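Local atomic coordinates of titin (Homo sapiens, PDB entry 6H4L), a protein that forms a giant elastic filament of the muscle sarcomere, whose M-band segment includes this immunoglobulin-like domain, M4. Residues His7-Thr12 against Cys83-Gly88; Ile29-Ser34 against Ser61-Leu66. All blocks are in the same frame, centred on the assembly; numbering follows the deposited sequence.

How the contacts relate
Near the N terminus, strand 7-11 is the first strand of the immunoglobulin sandwich. After strand 18-20, which joins the other sheet, strand 26-35 runs antiparallel beside 7-11. After two more strands of the other sheet and strand 55-60, the chain reaches strand 63-68, and contact 2 pairs residues 61-66 with 29-34. Strand 77-85 then crosses to the five-stranded sheet. Its end and the following turn meet residues 7-12, so contact 1 closes the longer loop around contact 2. The centres of the two contacts lie about 11 Å apart. Arg10 of contact 1 probably hydrogen-bonds Gln33 of contact 2. Contact 2 joins strands within one sheet, whereas contact 1 brings the two sheets together.

Contact 1. Residues His7-Thr12 against Cys83-Gly88; sequences HAPRIT and CTNYKG
Asn85 makes the polar link to His7. Its ND2 donates to His7 O over 3.0 Å, almost straight at 173° at the hydrogen. The acceptor lies in the amide plane of Asn85, while the nitrogen is tilted 35° from the carbonyl plane of His7. ND2 also bonds Pro36 O, so two carbonyls hold this amide. At the other end, Asn85 OD1 accepts from Lys87 N at 2.9 Å in an Asx turn. With CG placed between backbone N and carbonyl carbon (chi1 71°), the amide can serve both the turn and the first strand.

The rest is packing. Pro9 slides past Asn85 in the opposite sense, its CD 3.4 Å from Asn85 OD1 and 3.3 Å from Gly88 O. Pro9 CB rests against Cys83 CB at 4.0 Å. Ala8 CB sits 3.8 Å from Gly88 CA. Lys87 CB presses on Ala8 N at 3.4 Å. Lys87 CG stays near the His7 backbone, and the end of the side chain leads away.

Within the strand, His7 ND1 donates to Ala8 O, and Arg10 NH1 lies over the centre of one imidazole face.

Asn85 to Gly88 form a type I turn closed by backbone bonds in both directions. This is the tight hairpin between the last two strands of the I-set immunoglobulin fold, here bound by its Asn to the first strand.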
loop_
_atom_site.group_PDB
_atom_site.type_symbol
_atom_site.label_atom_id
_atom_site.label_comp_id
_atom_site.label_asym_id
_atom_site.label_seq_id
_atom_site.Cartn_x
_atom_site.Cartn_y
_atom_site.Cartn_z
ATOM N N HIS A 7 -3.005 -17.678 -10.674
ATOM C CA HIS A 7 -3.857 -17.632 -9.496
ATOM C C HIS A 7 -4.106 -16.201 -9.040
ATOM O O HIS A 7 -3.316 -15.305 -9.318
ATOM C CB HIS A 7 -3.235 -18.442 -8.350
ATOM C CG HIS A 7 -1.925 -17.906 -7.860
ATOM N ND1 HIS A 7 -1.839 -16.839 -6.990
ATOM C CD2 HIS A 7 -0.650 -18.277 -8.128
ATOM C CE1 HIS A 7 -0.567 -16.586 -6.733
ATOM N NE2 HIS A 7 0.175 -17.443 -7.411
ATOM N N ALA A 8 -5.221 -16.011 -8.343
ATOM C CA ALA A 8 -5.597 -14.711 -7.806
ATOM C C ALA A 8 -4.562 -14.215 -6.797
ATOM O O ALA A 8 -3.919 -15.002 -6.096
ATOM C CB ALA A 8 -6.959 -14.792 -7.152
ATOM N N PRO A 9 -4.422 -12.895 -6.700
ATOM C CA PRO A 9 -3.472 -12.378 -5.720
ATOM C C PRO A 9 -3.839 -12.824 -4.304
ATOM O O PRO A 9 -5.027 -12.875 -3.954
ATOM C CB PRO A 9 -3.659 -10.862 -5.846
ATOM C CG PRO A 9 -4.169 -10.654 -7.244
ATOM C CD PRO A 9 -5.084 -11.827 -7.474
ATOM N N ARG A 10 -2.830 -13.140 -3.501
ATOM C CA ARG A 10 -3.028 -13.443 -2.093
ATOM C C ARG A 10 -1.977 -12.677 -1.294
ATOM O O ARG A 10 -0.791 -12.666 -1.640
ATOM C CB ARG A 10 -2.938 -14.945 -1.825
ATOM C CG ARG A 10 -1.713 -15.585 -2.392
ATOM C CD ARG A 10 -1.866 -17.114 -2.490
ATOM N NE ARG A 10 -0.633 -17.695 -3.001
ATOM C CZ ARG A 10 -0.565 -18.647 -3.921
ATOM N NH1 ARG A 10 -1.672 -19.165 -4.440
ATOM N NH2 ARG A 10 0.623 -19.082 -4.313
ATOM N N ILE A 11 -2.425 -12.014 -0.240
ATOM C CA ILE A 11 -1.523 -11.202 0.557
ATOM C C ILE A 11 -1.014 -12.049 1.706
ATOM O O ILE A 11 -1.800 -12.559 2.507
ATOM C CB ILE A 11 -2.231 -9.933 1.042
ATOM C CG1 ILE A 11 -2.612 -9.078 -0.176
ATOM C CG2 ILE A 11 -1.337 -9.153 2.038
ATOM C CD1 ILE A 11 -3.477 -7.874 0.126
ATOM N N THR A 12 0.304 -12.220 1.758
ATOM C CA THR A 12 0.928 -13.078 2.763
ATOM C C THR A 12 1.568 -12.322 3.932
ATOM O O THR A 12 1.872 -12.919 4.968
ATOM C CB THR A 12 1.994 -13.996 2.139
ATOM O OG1 THR A 12 3.075 -13.199 1.639
ATOM C CG2 THR A 12 1.394 -14.846 1.016
ATOM N N CYS A 83 -4.856 -5.256 -5.054
ATOM C CA CYS A 83 -4.025 -6.016 -5.985
ATOM C C CYS A 83 -4.923 -6.849 -6.869
ATOM O O CYS A 83 -5.712 -7.645 -6.356
ATOM C CB CYS A 83 -3.133 -6.988 -5.222
ATOM S SG CYS A 83 -2.105 -6.157 -3.994
ATOM N N THR A 84 -4.816 -6.673 -8.180
ATOM C CA THR A 84 -5.754 -7.315 -9.102
ATOM C C THR A 84 -5.038 -8.016 -10.248
ATOM O O THR A 84 -4.061 -7.519 -10.792
ATOM C CB THR A 84 -6.722 -6.269 -9.705
ATOM O OG1 THR A 84 -7.401 -5.576 -8.646
ATOM C CG2 THR A 84 -7.762 -6.932 -10.609
ATOM N N ASN A 85 -5.533 -9.188 -10.611
ATOM C CA ASN A 85 -5.216 -9.762 -11.911
ATOM C C ASN A 85 -6.478 -10.424 -12.464
ATOM O O ASN A 85 -7.548 -10.334 -11.854
ATOM C CB ASN A 85 -3.984 -10.694 -11.866
ATOM C CG ASN A 85 -4.241 -12.005 -11.131
ATOM O OD1 ASN A 85 -5.377 -12.341 -10.805
ATOM N ND2 ASN A 85 -3.167 -12.764 -10.882
ATOM N N TYR A 86 -6.382 -11.064 -13.621
ATOM C CA TYR A 86 -7.591 -11.594 -14.245
ATOM C C TYR A 86 -8.259 -12.693 -13.417
ATOM O O TYR A 86 -9.440 -12.978 -13.596
ATOM C CB TYR A 86 -7.313 -12.053 -15.676
ATOM C CG TYR A 86 -6.676 -13.420 -15.803
ATOM C CD1 TYR A 86 -7.463 -14.548 -15.998
ATOM C CD2 TYR A 86 -5.294 -13.578 -15.775
ATOM C CE1 TYR A 86 -6.898 -15.803 -16.138
ATOM C CE2 TYR A 86 -4.710 -14.842 -15.929
ATOM C CZ TYR A 86 -5.525 -15.945 -16.108
ATOM O OH TYR A 86 -4.974 -17.205 -16.255
ATOM N N LYS A 87 -7.497 -13.289 -12.502
ATOM C CA LYS A 87 -7.993 -14.357 -11.643
ATOM C C LYS A 87 -8.739 -13.889 -10.398
ATOM O O LYS A 87 -9.525 -14.653 -9.832
ATOM C CB LYS A 87 -6.839 -15.262 -11.206
ATOM C CG LYS A 87 -6.381 -16.226 -12.262
ATOM C CD LYS A 87 -7.480 -17.252 -12.516
ATOM C CE LYS A 87 -6.956 -18.491 -13.178
ATOM N NZ LYS A 87 -8.052 -19.489 -13.281
ATOM N N GLY A 88 -8.472 -12.662 -9.944
ATOM C CA GLY A 88 -9.122 -12.160 -8.749
ATOM C C GLY A 88 -8.470 -10.933 -8.160
ATOM O O GLY A 88 -7.692 -10.258 -8.824
#

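Contact 2. Residues Ile29-Ser34 against Ser61-Leu66; sequences ILNVQS and SGVLTL
The flat carboxamide of Asn31 meets Gly62 and Val63. Gly62 O lies above its plane, 3.9 Å from Asn31 CG. At the oxygen end, Val63 CG2 touches Asn31 OD1 at 3.5 Å. The nitrogen end leaves the contact, and Asn31 ND2 hydrogen-bonds Thr12 OG1, at the corner where the chain turns off from the first strand. With chi1 at -172°, CG extends away from the backbone N and carries the amide over Gly62 O. Ile29 extends this side of the sheet. Its CG2 lies beside Val63 CG1, and its CG1 lies alongside Thr65. Several of these residues touch a crystal neighbour.

The other side carries Leu30, Val32 and Leu64. Leu64 CB packs on Leu30 CD2 at 3.7 Å, and Leu64 CD1 meets Val32 CG1 at 3.9 Å. Leu64 thus fits against two residues of the opposite strand.

The backbones pair antiparallel. Leu30 and Leu64 are a hydrogen-bonded pair: Leu30 N donates to Leu64 O at 2.9 Å, and Leu64 N to Leu30 O at 2.8 Å. Val32 N gives a third bond to Gly62 O, also 2.8 Å. CA-H...O contacts from Ile29 and Asn31 add to the ladder.

These are the two central strands of the four-stranded sheet, flanked by strands 7-11 and 55-60. The buried leucines face the second sheet, where Leu30 packs on Trp42 and Ala81, and Leu64 on Val40 and Cys83.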
loop_
_atom_site.group_PDB
_atom_site.type_symbol
_atom_site.label_atom_id
_atom_site.label_comp_id
_atom_site.label_asym_id
_atom_site.label_seq_id
_atom_site.Cartn_x
_atom_site.Cartn_y
_atom_site.Cartn_z
ATOM N N ILE A 29 4.301 -1.488 4.073
ATOM C CA ILE A 29 4.865 -2.557 3.246
ATOM C C ILE A 29 3.962 -3.773 3.355
ATOM O O ILE A 29 3.504 -4.109 4.439
ATOM C CB ILE A 29 6.291 -2.923 3.700
ATOM C CG1 ILE A 29 7.223 -1.716 3.566
ATOM C CG2 ILE A 29 6.839 -4.075 2.860
ATOM C CD1 ILE A 29 8.559 -1.877 4.285
ATOM N N LEU A 30 3.691 -4.418 2.225
ATOM C CA LEU A 30 2.975 -5.693 2.260
ATOM C C LEU A 30 3.579 -6.616 1.223
ATOM O O LEU A 30 4.391 -6.206 0.405
ATOM C CB LEU A 30 1.474 -5.521 2.040
ATOM C CG LEU A 30 0.944 -5.025 0.702
ATOM C CD1 LEU A 30 -0.494 -5.457 0.493
ATOM C CD2 LEU A 30 1.006 -3.486 0.676
ATOM N N ASN A 31 3.232 -7.897 1.293
ATOM C CA ASN A 31 3.722 -8.829 0.303
ATOM C C ASN A 31 2.559 -9.567 -0.330
ATOM O O ASN A 31 1.691 -10.070 0.385
ATOM C CB ASN A 31 4.635 -9.861 0.955
ATOM C CG ASN A 31 5.322 -10.736 -0.059
ATOM O OD1 ASN A 31 6.291 -10.334 -0.696
ATOM N ND2 ASN A 31 4.815 -11.945 -0.219
ATOM N N VAL A 32 2.535 -9.587 -1.659
ATOM C CA VAL A 32 1.463 -10.265 -2.399
ATOM C C VAL A 32 2.077 -11.343 -3.285
ATOM O O VAL A 32 3.158 -11.160 -3.857
ATOM C CB VAL A 32 0.635 -9.254 -3.243
ATOM C CG1 VAL A 32 1.503 -8.611 -4.324
ATOM C CG2 VAL A 32 -0.623 -9.914 -3.838
ATOM N N GLN A 33 1.385 -12.486 -3.382
ATOM C CA GLN A 33 1.742 -13.543 -4.310
ATOM C C GLN A 33 0.689 -13.516 -5.402
ATOM O O GLN A 33 -0.506 -13.607 -5.118
ATOM C CB GLN A 33 1.717 -14.898 -3.604
ATOM C CG GLN A 33 2.770 -15.026 -2.495
ATOM C CD GLN A 33 2.689 -16.354 -1.750
ATOM O OE1 GLN A 33 1.674 -17.057 -1.805
ATOM N NE2 GLN A 33 3.767 -16.701 -1.038
ATOM N N SER A 34 1.122 -13.337 -6.641
ATOM C CA SER A 34 0.177 -13.141 -7.744
ATOM C C SER A 34 0.783 -13.646 -9.042
ATOM O O SER A 34 1.941 -13.376 -9.328
ATOM C CB SER A 34 -0.165 -11.640 -7.866
ATOM O OG SER A 34 -1.101 -11.380 -8.891
ATOM N N SER A 61 8.751 -7.651 -7.256
ATOM C CA SER A 61 8.452 -9.082 -7.197
ATOM C C SER A 61 7.390 -9.446 -6.153
ATOM O O SER A 61 7.417 -10.541 -5.581
ATOM C CB SER A 61 9.730 -9.890 -6.944
ATOM O OG SER A 61 10.732 -9.569 -7.893
ATOM N N GLY A 62 6.444 -8.543 -5.919
ATOM C CA GLY A 62 5.380 -8.808 -4.964
ATOM C C GLY A 62 5.547 -8.106 -3.622
ATOM O O GLY A 62 4.616 -8.064 -2.823
ATOM N N VAL A 63 6.731 -7.564 -3.371
ATOM C CA VAL A 63 6.894 -6.718 -2.187
ATOM C C VAL A 63 6.407 -5.322 -2.567
ATOM O O VAL A 63 6.986 -4.699 -3.456
ATOM C CB VAL A 63 8.351 -6.647 -1.727
ATOM C CG1 VAL A 63 8.474 -5.732 -0.506
ATOM C CG2 VAL A 63 8.887 -8.040 -1.394
ATOM N N LEU A 64 5.343 -4.854 -1.910
ATOM C CA LEU A 64 4.694 -3.588 -2.252
ATOM C C LEU A 64 5.041 -2.590 -1.167
ATOM O O LEU A 64 4.869 -2.900 0.006
ATOM C CB LEU A 64 3.178 -3.760 -2.281
ATOM C CG LEU A 64 2.691 -4.954 -3.102
ATOM C CD1 LEU A 64 1.170 -4.919 -3.102
ATOM C CD2 LEU A 64 3.253 -4.882 -4.507
ATOM N N THR A 65 5.517 -1.403 -1.545
ATOM C CA THR A 65 5.869 -0.381 -0.551
ATOM C C THR A 65 5.204 0.924 -0.945
ATOM O O THR A 65 5.250 1.314 -2.119
ATOM C CB THR A 65 7.401 -0.165 -0.461
ATOM O OG1 THR A 65 8.053 -1.426 -0.210
ATOM C CG2 THR A 65 7.767 0.826 0.654
ATOM N N LEU A 66 4.565 1.570 0.030
ATOM C CA LEU A 66 4.062 2.934 -0.132
ATOM C C LEU A 66 4.907 3.805 0.766
ATOM O O LEU A 66 5.071 3.504 1.940
ATOM C CB LEU A 66 2.598 3.044 0.298
ATOM C CG LEU A 66 2.045 4.486 0.354
ATOM C CD1 LEU A 66 2.009 5.071 -1.045
ATOM C CD2 LEU A 66 0.642 4.520 0.981
#